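Local coordinates for NTF2 domain-containing protein (Chaetomium thermophilum, PDB 4X2H) that probably acts in nuclear transport as a protein-binding NTF2 domain, and pairs with the chain of another protein, at residues 34-39 / 101-106; 120-125 / 154-159; 128-133 / 144-149. All blocks are in the same frame, centred on the assembly; numbering follows the deposited sequence.

Contact 1: 34-39 / 101-106; sequences ATYTKA and YRFAAP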
# COMPACT_ATOMS: atom_id res chain seq x y z
N ALA B 34 -23.44 4.01 7.11
CA ALA B 34 -24.81 3.51 7.21
C ALA B 34 -25.03 2.26 6.37
O ALA B 34 -25.56 1.25 6.85
CB ALA B 34 -25.79 4.59 6.79
N THR B 35 -24.62 2.32 5.11
CA THR B 35 -24.87 1.23 4.18
C THR B 35 -24.02 -0.01 4.50
O THR B 35 -24.53 -1.13 4.49
CB THR B 35 -24.60 1.68 2.73
OG1 THR B 35 -25.67 2.52 2.30
CG2 THR B 35 -24.50 0.49 1.78
N TYR B 36 -22.74 0.19 4.79
CA TYR B 36 -21.88 -0.94 5.11
C TYR B 36 -22.30 -1.58 6.44
O TYR B 36 -22.17 -2.79 6.61
CB TYR B 36 -20.42 -0.52 5.15
CG TYR B 36 -19.80 -0.40 3.77
CD1 TYR B 36 -19.93 -1.43 2.85
CD2 TYR B 36 -19.12 0.73 3.39
CE1 TYR B 36 -19.37 -1.33 1.58
CE2 TYR B 36 -18.56 0.84 2.13
CZ TYR B 36 -18.68 -0.19 1.23
OH TYR B 36 -18.12 -0.07 -0.02
N THR B 37 -22.81 -0.77 7.36
CA THR B 37 -23.25 -1.28 8.65
C THR B 37 -24.50 -2.14 8.47
O THR B 37 -24.61 -3.22 9.05
CB THR B 37 -23.54 -0.14 9.64
OG1 THR B 37 -22.31 0.53 9.95
CG2 THR B 37 -24.15 -0.67 10.93
N LYS B 38 -25.44 -1.67 7.65
CA LYS B 38 -26.66 -2.44 7.37
C LYS B 38 -26.30 -3.74 6.66
O LYS B 38 -26.92 -4.78 6.89
CB LYS B 38 -27.63 -1.62 6.52
CG LYS B 38 -28.98 -2.28 6.28
CD LYS B 38 -29.88 -2.19 7.51
CE LYS B 38 -31.19 -2.95 7.30
NZ LYS B 38 -31.64 -3.61 8.56
N ALA B 39 -25.29 -3.67 5.79
CA ALA B 39 -24.87 -4.83 5.01
C ALA B 39 -24.04 -5.81 5.84
O ALA B 39 -23.77 -6.92 5.39
CB ALA B 39 -24.08 -4.37 3.80
N TYR B 101 -16.22 -3.84 -7.77
CA TYR B 101 -16.59 -3.97 -6.37
C TYR B 101 -18.10 -3.86 -6.22
O TYR B 101 -18.71 -2.92 -6.72
CB TYR B 101 -15.87 -2.91 -5.54
CG TYR B 101 -16.10 -3.05 -4.05
CD1 TYR B 101 -15.27 -3.85 -3.28
CD2 TYR B 101 -17.14 -2.39 -3.43
CE1 TYR B 101 -15.47 -3.99 -1.93
CE2 TYR B 101 -17.36 -2.52 -2.07
CZ TYR B 101 -16.52 -3.33 -1.33
OH TYR B 101 -16.73 -3.46 0.02
N ARG B 102 -18.71 -4.84 -5.54
CA ARG B 102 -20.16 -4.94 -5.47
C ARG B 102 -20.73 -5.04 -4.07
O ARG B 102 -21.95 -5.01 -3.90
CB ARG B 102 -20.66 -6.17 -6.24
CG ARG B 102 -20.14 -6.29 -7.65
CD ARG B 102 -20.99 -7.27 -8.45
NE ARG B 102 -20.94 -6.98 -9.88
CZ ARG B 102 -21.93 -7.22 -10.74
NH1 ARG B 102 -23.06 -7.76 -10.32
NH2 ARG B 102 -21.78 -6.91 -12.02
N PHE B 103 -19.89 -5.21 -3.05
CA PHE B 103 -20.44 -5.47 -1.73
C PHE B 103 -21.22 -4.27 -1.21
O PHE B 103 -20.72 -3.15 -1.19
CB PHE B 103 -19.37 -5.86 -0.71
CG PHE B 103 -19.94 -6.17 0.63
CD1 PHE B 103 -20.59 -7.37 0.85
CD2 PHE B 103 -19.89 -5.25 1.66
CE1 PHE B 103 -21.15 -7.67 2.08
CE2 PHE B 103 -20.45 -5.53 2.90
CZ PHE B 103 -21.08 -6.75 3.10
N ALA B 104 -22.46 -4.54 -0.81
CA ALA B 104 -23.38 -3.54 -0.26
C ALA B 104 -23.81 -2.51 -1.30
O ALA B 104 -24.46 -1.52 -0.96
CB ALA B 104 -22.74 -2.85 0.95
N ALA B 105 -23.47 -2.75 -2.56
CA ALA B 105 -23.71 -1.78 -3.62
C ALA B 105 -25.20 -1.63 -3.94
O ALA B 105 -25.90 -2.64 -4.08
CB ALA B 105 -22.96 -2.18 -4.88
N PRO B 106 -25.69 -0.39 -4.04
CA PRO B 106 -27.03 -0.19 -4.61
C PRO B 106 -27.10 -0.77 -6.01
O PRO B 106 -26.15 -0.60 -6.78
CB PRO B 106 -27.20 1.33 -4.63
CG PRO B 106 -26.24 1.85 -3.64
CD PRO B 106 -25.08 0.89 -3.64

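Contact 2: 120-125 / 154-159; sequences RMMMAL and ILVPNW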
# COMPACT_ATOMS: atom_id res chain seq x y z
N ARG B 120 -16.79 2.12 -9.14
CA ARG B 120 -16.91 1.01 -8.20
C ARG B 120 -15.55 0.36 -7.96
O ARG B 120 -15.34 -0.82 -8.24
CB ARG B 120 -17.91 -0.02 -8.73
CG ARG B 120 -19.32 0.54 -8.83
CD ARG B 120 -20.37 -0.54 -9.05
NE ARG B 120 -20.24 -1.19 -10.36
CZ ARG B 120 -19.76 -2.42 -10.55
NH1 ARG B 120 -19.36 -3.18 -9.53
NH2 ARG B 120 -19.70 -2.91 -11.78
N MET B 121 -14.63 1.17 -7.43
CA MET B 121 -13.24 0.77 -7.26
C MET B 121 -12.91 0.37 -5.83
O MET B 121 -13.19 1.12 -4.89
CB MET B 121 -12.30 1.91 -7.65
CG MET B 121 -12.46 2.42 -9.07
SD MET B 121 -11.30 3.76 -9.40
CE MET B 121 -11.91 5.05 -8.31
N MET B 122 -12.30 -0.80 -5.68
CA MET B 122 -11.61 -1.17 -4.46
C MET B 122 -10.13 -0.92 -4.70
O MET B 122 -9.56 -1.47 -5.64
CB MET B 122 -11.86 -2.63 -4.09
CG MET B 122 -11.10 -3.12 -2.89
SD MET B 122 -11.43 -4.87 -2.61
CE MET B 122 -12.08 -4.81 -0.95
N MET B 123 -9.53 -0.08 -3.87
CA MET B 123 -8.16 0.38 -4.11
C MET B 123 -7.19 -0.03 -3.02
O MET B 123 -7.53 -0.03 -1.84
CB MET B 123 -8.14 1.90 -4.26
CG MET B 123 -8.76 2.38 -5.56
SD MET B 123 -9.10 4.15 -5.57
CE MET B 123 -10.44 4.25 -4.39
N ALA B 124 -5.98 -0.37 -3.45
CA ALA B 124 -4.84 -0.55 -2.55
C ALA B 124 -3.97 0.69 -2.63
O ALA B 124 -3.37 0.97 -3.66
CB ALA B 124 -4.05 -1.79 -2.94
N LEU B 125 -3.92 1.43 -1.53
CA LEU B 125 -3.18 2.69 -1.46
C LEU B 125 -1.98 2.56 -0.54
O LEU B 125 -2.12 2.06 0.57
CB LEU B 125 -4.10 3.81 -0.96
CG LEU B 125 -3.46 5.16 -0.61
CD1 LEU B 125 -2.93 5.84 -1.85
CD2 LEU B 125 -4.47 6.04 0.12
N ILE B 154 -6.72 -0.20 2.27
CA ILE B 154 -7.66 -0.68 1.27
C ILE B 154 -8.90 0.22 1.34
O ILE B 154 -9.55 0.33 2.38
CB ILE B 154 -8.04 -2.15 1.47
CG1 ILE B 154 -6.81 -3.02 1.24
CG2 ILE B 154 -9.13 -2.55 0.48
CD1 ILE B 154 -6.99 -4.47 1.62
N LEU B 155 -9.19 0.87 0.22
CA LEU B 155 -10.33 1.78 0.14
C LEU B 155 -11.47 1.15 -0.64
O LEU B 155 -11.23 0.49 -1.65
CB LEU B 155 -9.92 3.09 -0.50
CG LEU B 155 -8.82 3.88 0.19
CD1 LEU B 155 -8.42 5.05 -0.68
CD2 LEU B 155 -9.26 4.36 1.57
N VAL B 156 -12.70 1.38 -0.18
CA VAL B 156 -13.90 0.89 -0.87
C VAL B 156 -14.88 2.05 -1.09
O VAL B 156 -14.80 3.07 -0.41
CB VAL B 156 -14.59 -0.25 -0.08
CG1 VAL B 156 -13.70 -1.49 -0.03
CG2 VAL B 156 -14.96 0.19 1.32
N PRO B 157 -15.80 1.90 -2.06
CA PRO B 157 -16.75 2.97 -2.36
C PRO B 157 -17.66 3.32 -1.18
O PRO B 157 -18.13 2.42 -0.49
CB PRO B 157 -17.57 2.40 -3.51
CG PRO B 157 -16.73 1.36 -4.12
CD PRO B 157 -15.92 0.77 -3.00
N ASN B 158 -17.91 4.61 -0.97
CA ASN B 158 -18.94 5.05 -0.05
C ASN B 158 -20.25 5.19 -0.81
O ASN B 158 -20.48 6.20 -1.47
CB ASN B 158 -18.57 6.37 0.62
CG ASN B 158 -19.57 6.79 1.70
OD1 ASN B 158 -20.67 6.23 1.80
ND2 ASN B 158 -19.20 7.78 2.50
N TRP B 159 -21.11 4.18 -0.70
CA TRP B 159 -22.35 4.16 -1.47
C TRP B 159 -23.31 5.27 -1.06
O TRP B 159 -24.21 5.63 -1.81
CB TRP B 159 -23.06 2.80 -1.31
CG TRP B 159 -22.23 1.63 -1.70
CD1 TRP B 159 -21.90 0.56 -0.91
CD2 TRP B 159 -21.60 1.39 -2.97
NE1 TRP B 159 -21.13 -0.33 -1.61
CE2 TRP B 159 -20.92 0.16 -2.87
CE3 TRP B 159 -21.55 2.09 -4.17
CZ2 TRP B 159 -20.20 -0.39 -3.94
CZ3 TRP B 159 -20.84 1.55 -5.23
CH2 TRP B 159 -20.17 0.33 -5.10

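Contact 3: 128-133 / 144-149; sequences SGSVYF and VIKQHF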
# COMPACT_ATOMS: atom_id res chain seq x y z
N SER B 128 3.87 7.07 1.90
CA SER B 128 5.11 7.14 2.66
C SER B 128 5.52 8.58 2.89
O SER B 128 5.18 9.47 2.11
CB SER B 128 6.22 6.37 1.95
OG SER B 128 5.92 4.98 1.91
N GLY B 129 6.23 8.81 3.98
CA GLY B 129 6.67 10.15 4.32
C GLY B 129 7.40 10.15 5.64
O GLY B 129 7.92 9.11 6.07
N SER B 130 7.44 11.31 6.29
CA SER B 130 8.12 11.45 7.56
C SER B 130 7.16 11.91 8.65
O SER B 130 6.17 12.59 8.38
CB SER B 130 9.28 12.45 7.44
OG SER B 130 10.23 12.03 6.48
N VAL B 131 7.47 11.51 9.88
CA VAL B 131 6.79 12.01 11.06
C VAL B 131 7.79 12.84 11.85
O VAL B 131 8.84 12.33 12.25
CB VAL B 131 6.27 10.89 11.97
CG1 VAL B 131 5.24 11.45 12.95
CG2 VAL B 131 5.70 9.74 11.16
N TYR B 132 7.47 14.11 12.09
CA TYR B 132 8.35 14.98 12.86
C TYR B 132 7.79 15.22 14.25
O TYR B 132 6.66 15.68 14.41
CB TYR B 132 8.54 16.32 12.14
CG TYR B 132 9.25 16.19 10.83
CD1 TYR B 132 10.64 16.24 10.76
CD2 TYR B 132 8.55 16.00 9.65
CE1 TYR B 132 11.30 16.11 9.56
CE2 TYR B 132 9.21 15.88 8.44
CZ TYR B 132 10.59 15.93 8.40
OH TYR B 132 11.24 15.81 7.20
N PHE B 133 8.60 14.90 15.25
CA PHE B 133 8.24 15.15 16.64
C PHE B 133 8.98 16.37 17.18
O PHE B 133 10.21 16.41 17.16
CB PHE B 133 8.55 13.93 17.50
CG PHE B 133 7.74 12.73 17.13
CD1 PHE B 133 8.12 11.92 16.07
CD2 PHE B 133 6.59 12.41 17.83
CE1 PHE B 133 7.36 10.81 15.72
CE2 PHE B 133 5.84 11.30 17.48
CZ PHE B 133 6.23 10.51 16.43
N VAL B 144 12.97 16.90 17.27
CA VAL B 144 13.56 16.10 18.33
C VAL B 144 13.71 14.66 17.85
O VAL B 144 14.78 14.06 17.98
CB VAL B 144 12.68 16.14 19.60
CG1 VAL B 144 13.28 15.27 20.70
CG2 VAL B 144 12.52 17.58 20.08
N ILE B 145 12.63 14.12 17.30
CA ILE B 145 12.64 12.80 16.68
C ILE B 145 12.06 12.91 15.27
O ILE B 145 11.11 13.64 15.03
CB ILE B 145 11.81 11.76 17.48
CG1 ILE B 145 12.35 11.61 18.90
CG2 ILE B 145 11.78 10.41 16.75
CD1 ILE B 145 13.77 11.07 18.97
N LYS B 146 12.66 12.17 14.34
CA LYS B 146 12.11 12.02 13.00
C LYS B 146 11.97 10.54 12.69
O LYS B 146 12.91 9.77 12.83
CB LYS B 146 13.00 12.70 11.96
CG LYS B 146 12.45 12.62 10.54
CD LYS B 146 13.43 13.18 9.53
CE LYS B 146 12.92 12.99 8.11
NZ LYS B 146 13.83 13.61 7.10
N GLN B 147 10.76 10.16 12.27
CA GLN B 147 10.50 8.80 11.81
C GLN B 147 10.16 8.79 10.34
O GLN B 147 9.64 9.77 9.81
CB GLN B 147 9.34 8.16 12.58
CG GLN B 147 9.56 7.95 14.06
CD GLN B 147 8.37 7.28 14.70
OE1 GLN B 147 7.23 7.73 14.54
NE2 GLN B 147 8.62 6.18 15.39
N HIS B 148 10.43 7.67 9.69
CA HIS B 148 9.86 7.38 8.39
C HIS B 148 8.55 6.65 8.65
O HIS B 148 8.50 5.80 9.53
CB HIS B 148 10.81 6.53 7.55
CG HIS B 148 10.29 6.20 6.19
ND1 HIS B 148 10.15 7.15 5.20
CD2 HIS B 148 9.86 5.03 5.65
CE1 HIS B 148 9.66 6.58 4.11
NE2 HIS B 148 9.48 5.29 4.36
N PHE B 149 7.48 6.99 7.92
CA PHE B 149 6.26 6.20 8.03
C PHE B 149 5.84 5.66 6.69
O PHE B 149 6.15 6.23 5.64
CB PHE B 149 5.10 7.00 8.66
CG PHE B 149 4.39 7.92 7.72
CD1 PHE B 149 4.79 9.24 7.58
CD2 PHE B 149 3.28 7.50 7.00
CE1 PHE B 149 4.13 10.11 6.73
CE2 PHE B 149 2.62 8.36 6.14
CZ PHE B 149 3.04 9.67 6.01
O HOH W 1 8.20 3.63 2.65
O HOH W 2 11.27 9.71 6.00

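Contact 1: 34-39 / 101-106
Ala-39 and Ala-104 mark the closest backbone approach, their CA atoms 5.6 Å apart, where helix 34-39 lies beside a type II turn from Arg-102 to Ala-105. Ala-104 takes the third place of that turn with a positive phi of 68°, which points its methyl at the helix; there CB stands only 3.5 Å from Ala-39 CB, tighter than usual for two carbons. The same methyl rests 3.7 Å from Tyr-36 CD1, and Thr-35 CG2 comes up to the Ala-104 carbonyl.

Tyr-36 carries the deeper half of the contact. Its CG sits opposite its own carbonyl carbon (chi1 -80°), and from there the ring runs past the turn to bring OH within 3.3 Å of Tyr-101 CE2; the two tyrosines reach in from opposite directions. This is how a short helix of the alpha+beta NTF2 fold is docked on the loop between strand 83-96 and helix 107-112. The hydroxyl of Tyr-36 is satisfied by Pro-157 O, while Thr-35 OG1 bonds to Asp-160, so the two polar ends tie the helix to the end of strand 145-157 and to the loop just after it.

Phe-103 O lies at the edge of the Tyr-36 ring, 3.6 Å from CE1, and also accepts the indole N-H of Trp-159. The Phe-103 ring in turn receives Tyr-36 CE1 near its own plane, with CD2 4.0 Å away, and its CZ reaches Ala-39 CB at 3.9 Å. The Phe-103 ring also stacks with a polar side chain from the chain of another protein.

Contact 2: 120-125 / 154-159
Met-122 leaves the strand with CG anti to the backbone N (chi1 176°), runs extended to SD and then bends, a course that lays CE 3.8 Å from Val-156 CG1 and CG 3.9 Å from Ile-154 CG2. Met-122 and Val-156 thus lie side by side, pointing the same way. Met-123, on the other face of the sheet, bends back at its last torsion (chi3 -69°) and brings CE to 4.1 Å from Leu-155 CB, where Leu-125 CD2 also meets Leu-155 CD1.

Between these layers the strands pair antiparallel, their short axes at 155°. Met-123 and Leu-155 form the hydrogen-bonded pair: Met-123 N reaches Leu-155 O at 2.9 Å and Leu-155 N reaches Met-123 O at 2.8 Å, each donor lying in the acceptor's carbonyl plane. With an alanine here, CG and CE of Met-122 are gone, and Ile-154 CG2 and Val-156 CG1 would probably be left with a gap beside them on a face that also meets the partner chain.

At the strand end, Arg-120 CG approaches the Trp-159 indole in plane at its edge, 3.8 Å from CH2, while the guanidinium goes to Asp-100 and to the carbonyls of Tyr-101 and His-113. Pro-157 faces Met-121 O where the next backbone bond would fall, with CD 3.3 Å from that oxygen. Because proline has no N-H to give, Met-121 O is buried without a hydrogen-bond partner in the model, which implies that regular pairing stops here and packing takes over.

Contact 3: 128-133 / 144-149
Gly-129 with Phe-149, Val-131 with Gln-147 and Phe-133 with Ile-145 form the antiparallel hydrogen-bonded pairs that hold these strands. The bonds of the middle pair are nearly straight, Val-131 N to Gln-147 O at 2.8 Å with 166° at the hydrogen. Pairing becomes irregular at Phe-133: its carbonyl takes Val-144 N at 2.8 Å and, weakly, Ile-145 N at 3.3 Å, so two residues face one in a classic beta bulge.

Polar side chains add a second set of links. The His-148 ring meets two waters in its plane at the edge: one joins NE2 to Ser-128 OG, the other lies 2.9 Å from ND1 and bridges to Ser-130 OG. With a water at each nitrogen, the turn of the imidazole is probably held. Lys-146, fully extended, runs alongside Tyr-132 with CD 3.6 Å from ring atom CE1, and its NZ makes only a weak bond to Tyr-132 OH.

Aromatic packing fills the face of Val-131 and Gln-147. Phe-149 takes the crowded position between its N and carbonyl carbon (chi1 80°), which carries the ring over the backbone of Gly-129, CE1 lying 3.4 Å from Gly-129 C. A CB at that glycine would collide with the ring. Val-131 CG2 packs against Phe-149 CD1, and Phe-133 presents its edge to the amide of Gln-147, CE1 being 3.3 Å from OE1 with the planes 75° apart.

An aromatic ring laid over a cross-strand glycine is the pairing known as aromatic rescue of glycine, set here in the long beta hairpin of an NTF2-like sheet, between strands 83-96 and 173-182.

Along the chain contact 1 closes before the other two open, and contact 3 then falls within the span bridged by contact 2. Contacts 2 and 3 share one hairpin, strands 122-135 and 145-157: contact 2 pairs its open end and contact 3 the end nearer the turn, their centres 27 Å apart on opposite sides of the chain's centre. Contact 1 adjoins contact 2, 12 Å between centres, where the end of strand 145-157 and the loop after it meet helix 34-39 and the 101-106 loop, but its centre lies 36 Å from that of contact 3, with about 23 Å between nearest atoms. The hairpin therefore spans the domain, and residues of all three contacts touch the other protein's chain.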